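Local coordinates for protein NUDIX hydrolase (Alicyclobacillus acidocaldarius subsp. acidocaldarius, PDB 3QSJ) that probably hydrolyses phosphorus-containing acid anhydrides, as a member of the metal-dependent Nudix family, and holds a calcium ion in this crystal, at residues Phe142-Pro145 / Arg151-Thr154. Residues are numbered along the deposited sequence; the frame is centred on the assembly and turned at random.
Sequences FVTP and RFDT
Phe142 and Thr154 form an antiparallel hydrogen-bonded pair, Phe142 N giving to Thr154 O at 2.9 Å and Thr154 N to Phe142 O at 2.8 Å, and Val143 with Asp153 makes the non-hydrogen-bonded pair that follows. Beyond it the regular pattern gives way: Thr144 N still binds Phe152 O, but the return bond from Phe152 N goes to a side chain, Thr144 OG1, at 2.9 Å and nearly straight (169°). The hydroxyl can take the place of a backbone carbonyl because OG1 lies anti to the carbonyl carbon of Thr144 (chi1 -46°), with CB resting against the backbone of Arg151. The carbonyl of Thr144 is gripped instead by the arginine. Arg151, its chain bent at chi3 (75°), brings NE and NH2 side-on to this one oxygen, which lies in the guanidinium plane, 2.8 Å from NH2; NE approaches from above the carbonyl plane. The two strands, 137-143 and 151-160, form a beta hairpin of the mixed Nudix sheet, and the contact lies where they open into the connecting loop; on its other side strand 151-160 runs parallel to strand 7-18. Shortening Arg151 to an alanine would remove both donors and is likely to leave Thr144 O without these partners, and the loop end less firmly tied to the strand. On the face carrying Val143 and Asp153, Val143 CG2 lies 3.7 Å from Asp153 OD1, while the carboxylate is engaged through OD2 in a salt bridge with Arg141. On the opposite face a water donates to Phe142 O and is hydrogen-bonded to Thr154 OG1, 2.7 Å away. The side chain of Thr154 lies about 7 Å from Gly46, one of the residues of the calcium site.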
# COMPACT_ATOMS: atom_id res chain seq x y z
N PHE A 142 4.51 11.40 -5.28
CA PHE A 142 5.80 11.45 -5.97
C PHE A 142 5.65 11.14 -7.42
O PHE A 142 5.10 10.09 -7.79
CB PHE A 142 6.80 10.49 -5.31
CG PHE A 142 7.14 10.93 -3.92
CD1 PHE A 142 7.87 12.10 -3.70
CD2 PHE A 142 6.65 10.25 -2.81
CE1 PHE A 142 8.09 12.58 -2.41
CE2 PHE A 142 6.92 10.71 -1.52
CZ PHE A 142 7.64 11.87 -1.34
N VAL A 143 6.25 11.99 -8.27
CA VAL A 143 6.21 11.74 -9.69
C VAL A 143 7.64 11.33 -10.10
O VAL A 143 8.64 12.04 -9.81
CB VAL A 143 5.75 13.02 -10.48
CG1 VAL A 143 5.71 12.74 -11.99
CG2 VAL A 143 4.41 13.55 -9.99
N THR A 144 7.74 10.20 -10.83
CA THR A 144 9.05 9.77 -11.28
C THR A 144 9.66 10.92 -12.10
O THR A 144 8.96 11.51 -12.92
CB THR A 144 8.89 8.53 -12.15
OG1 THR A 144 7.99 7.64 -11.49
CG2 THR A 144 10.25 7.86 -12.47
N PRO A 145 10.95 11.25 -11.86
CA PRO A 145 11.63 12.28 -12.70
C PRO A 145 11.55 12.02 -14.22
O PRO A 145 11.56 10.83 -14.64
CB PRO A 145 13.08 12.23 -12.21
CG PRO A 145 13.00 11.63 -10.84
CD PRO A 145 11.89 10.62 -10.91
N ARG A 151 7.36 6.12 -16.01
CA ARG A 151 7.06 7.11 -14.99
C ARG A 151 5.69 6.88 -14.37
O ARG A 151 4.76 6.44 -15.05
CB ARG A 151 7.09 8.55 -15.59
CG ARG A 151 8.42 8.94 -16.26
CD ARG A 151 8.25 10.35 -16.79
NE ARG A 151 8.28 11.33 -15.71
CZ ARG A 151 7.93 12.60 -15.82
NH1 ARG A 151 7.50 13.09 -16.99
NH2 ARG A 151 8.05 13.41 -14.79
N PHE A 152 5.59 7.15 -13.04
CA PHE A 152 4.37 7.06 -12.29
C PHE A 152 4.15 8.34 -11.56
O PHE A 152 5.11 9.02 -11.16
CB PHE A 152 4.43 5.95 -11.21
CG PHE A 152 4.61 4.58 -11.78
CD1 PHE A 152 3.52 3.87 -12.29
CD2 PHE A 152 5.89 4.06 -11.96
CE1 PHE A 152 3.71 2.65 -12.96
CE2 PHE A 152 6.07 2.81 -12.58
CZ PHE A 152 4.97 2.12 -13.06
N ASP A 153 2.88 8.57 -11.22
CA ASP A 153 2.56 9.70 -10.33
C ASP A 153 1.89 8.98 -9.19
O ASP A 153 0.73 8.54 -9.33
CB ASP A 153 1.60 10.63 -11.05
CG ASP A 153 1.15 11.82 -10.26
OD1 ASP A 153 1.31 11.82 -9.03
OD2 ASP A 153 0.64 12.77 -10.87
N THR A 154 2.64 8.73 -8.11
CA THR A 154 2.20 7.80 -7.06
C THR A 154 1.78 8.47 -5.78
O THR A 154 2.52 9.31 -5.26
CB THR A 154 3.36 6.84 -6.77
OG1 THR A 154 3.76 6.20 -8.00
CG2 THR A 154 2.94 5.74 -5.70
O HOH W 1 5.97 7.62 -8.57